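Local coordinates for protein cytosolic acyl coenzyme A thioester hydrolase (Mus musculus, PDB 2V1O) that hydrolyses fatty acyl-CoAs, palmitoyl-CoA preferentially, to free fatty acids and coenzyme A, this chain being the N-terminal of its two hotdog domains, at residues A[15-19]-A[20-24]. Numbering follows the deposited sequence.
With COA (coenzyme A), chain J.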
# COMPACT_ATOMS: atom_id res chain seq x y z
N GLY A 15 -7.65 11.73 -13.45
CA GLY A 15 -8.26 11.93 -12.13
C GLY A 15 -9.51 11.09 -11.87
O GLY A 15 -10.17 11.25 -10.83
N ASN A 16 -9.83 10.21 -12.80
CA ASN A 16 -10.99 9.34 -12.68
C ASN A 16 -10.61 7.97 -12.14
O ASN A 16 -9.62 7.38 -12.56
CB ASN A 16 -11.74 9.22 -14.02
CG ASN A 16 -12.40 10.52 -14.44
OD1 ASN A 16 -11.96 11.18 -15.38
ND2 ASN A 16 -13.45 10.91 -13.72
N VAL A 17 -11.42 7.48 -11.20
CA VAL A 17 -11.13 6.25 -10.47
C VAL A 17 -11.17 5.04 -11.41
O VAL A 17 -12.04 4.95 -12.26
CB VAL A 17 -12.13 6.06 -9.31
CG1 VAL A 17 -11.97 4.69 -8.65
CG2 VAL A 17 -11.97 7.19 -8.28
N HIS A 18 -10.19 4.13 -11.26
CA HIS A 18 -10.15 2.88 -12.02
C HIS A 18 -11.28 1.94 -11.64
O HIS A 18 -11.60 1.80 -10.45
CB HIS A 18 -8.83 2.14 -11.74
CG HIS A 18 -7.62 2.83 -12.27
ND1 HIS A 18 -7.36 2.97 -13.62
CD2 HIS A 18 -6.57 3.40 -11.63
CE1 HIS A 18 -6.22 3.60 -13.79
NE2 HIS A 18 -5.71 3.87 -12.60
N GLY A 19 -11.88 1.28 -12.63
CA GLY A 19 -12.85 0.21 -12.37
C GLY A 19 -12.34 -0.79 -11.34
O GLY A 19 -13.09 -1.19 -10.45
N GLY A 20 -11.07 -1.17 -11.45
CA GLY A 20 -10.46 -2.18 -10.57
C GLY A 20 -10.53 -1.80 -9.10
O GLY A 20 -10.72 -2.67 -8.24
N THR A 21 -10.38 -0.51 -8.81
CA THR A 21 -10.45 0.03 -7.44
C THR A 21 -11.82 -0.26 -6.82
O THR A 21 -11.93 -0.73 -5.68
CB THR A 21 -10.20 1.55 -7.44
OG1 THR A 21 -8.88 1.81 -7.96
CG2 THR A 21 -10.33 2.15 -6.03
N ILE A 22 -12.86 0.04 -7.58
CA ILE A 22 -14.25 -0.16 -7.17
C ILE A 22 -14.59 -1.66 -7.08
O ILE A 22 -15.25 -2.10 -6.13
CB ILE A 22 -15.22 0.60 -8.10
CG1 ILE A 22 -14.90 2.12 -8.08
CG2 ILE A 22 -16.70 0.34 -7.72
CD1 ILE A 22 -14.97 2.80 -6.70
N LEU A 23 -14.11 -2.45 -8.04
CA LEU A 23 -14.31 -3.90 -8.00
C LEU A 23 -13.75 -4.49 -6.70
O LEU A 23 -14.39 -5.33 -6.05
CB LEU A 23 -13.68 -4.58 -9.22
CG LEU A 23 -14.43 -4.39 -10.55
CD1 LEU A 23 -13.60 -4.94 -11.70
CD2 LEU A 23 -15.81 -5.05 -10.53
N LYS A 24 -12.55 -4.04 -6.33
CA LYS A 24 -11.94 -4.46 -5.08
C LYS A 24 -12.82 -4.12 -3.86
O LYS A 24 -13.03 -4.97 -2.99
CB LYS A 24 -10.54 -3.85 -4.95
CG LYS A 24 -9.81 -4.31 -3.70
CD LYS A 24 -8.30 -4.13 -3.85
CE LYS A 24 -7.66 -3.60 -2.58
NZ LYS A 24 -7.70 -4.54 -1.43
N1A COA J . -21.16 -1.86 -21.61
C2A COA J . -20.60 -1.94 -22.87
N3A COA J . -20.65 -0.85 -23.72
C4A COA J . -21.26 0.31 -23.31
C5A COA J . -21.82 0.41 -22.04
C6A COA J . -21.76 -0.68 -21.18
N6A COA J . -22.21 -0.58 -19.93
N7A COA J . -22.35 1.66 -21.92
C8A COA J . -22.13 2.33 -23.07
N9A COA J . -21.46 1.51 -23.95
C1B COA J . -20.84 1.90 -25.22
C2B COA J . -21.88 2.19 -26.30
O2B COA J . -22.38 1.01 -26.88
C3B COA J . -21.06 3.04 -27.25
O3B COA J . -20.29 2.24 -28.12
P3B COA J . -20.77 1.99 -29.64
O7A COA J . -21.98 1.10 -29.59
O8A COA J . -21.14 3.32 -30.25
O9A COA J . -19.64 1.35 -30.41
C4B COA J . -20.10 3.79 -26.33
O4B COA J . -20.14 3.12 -25.09
C5B COA J . -20.50 5.25 -26.16
O5B COA J . -21.87 5.30 -25.79
P1A COA J . -22.56 6.70 -25.43
O1A COA J . -22.03 7.77 -26.35
O2A COA J . -24.05 6.52 -25.52
O3A COA J . -22.12 7.00 -23.91
P2A COA J . -22.97 6.59 -22.61
O4A COA J . -23.71 5.29 -22.82
O5A COA J . -23.90 7.71 -22.21
O6A COA J . -21.83 6.42 -21.49
CBP COA J . -19.81 5.56 -20.51
CCP COA J . -20.89 5.37 -21.58
CDP COA J . -18.97 4.28 -20.41
CEP COA J . -18.91 6.70 -20.97
CAP COA J . -20.48 5.90 -19.17
OAP COA J . -21.41 4.92 -18.77
C9P COA J . -19.47 6.09 -18.06
O9P COA J . -18.73 7.27 -18.00
N8P COA J . -19.33 5.10 -17.19
C7P COA J . -18.31 5.16 -16.15
C6P COA J . -16.97 4.69 -16.70
C5P COA J . -15.94 4.68 -15.60
O5P COA J . -15.52 5.75 -15.13
N4P COA J . -15.55 3.46 -15.18
C3P COA J . -14.97 3.23 -13.87
C2P COA J . -15.95 3.54 -12.73
S1P COA J . -15.11 3.34 -11.14
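V17 and H18 end the loop that leads into helix 19-38, the long helix of the hotdog fold, and meet T21 and I22 on its first turn. H18 sits at the N-cap position, and its carbonyl O accepts a weak, bent bond from T21 N (3.1 Å, 129°). One residue on, the regular helical pattern has begun, since L23 N reaches G19 O at 2.9 Å and nearly straight (166°). The close packing is on the V17 side. With CG1 anti to the backbone N (chi1 173°), V17 sends that methyl across T21 CB (3.8 Å) and I22 CG1 (3.9 Å), crossing both side chains at about a right angle. Branched aliphatic groups suit this buried corner, while the hydroxyl of T21 is satisfied by the backbone O of D10. G19 and G20 keep the helix start slim: G19 N passes the pantetheine arm of coenzyme A, and G20 N is hydrogen-bonded to the carboxylate of E27 of a neighbouring subunit. Looser against the first turn is H18, whose partly exposed imidazole turns away from the helix and lies against N12, an active-site residue; E27 of the neighbouring subunit also packs on H18. Of the H18 side chain, CB stays near T21, 3.8 Å from T21 OG1. Loop and first turn together line the pocket around the thiol end of coenzyme A, a reaction product, where I22 CG1 lies 3.3 Å from the sulfur S1P.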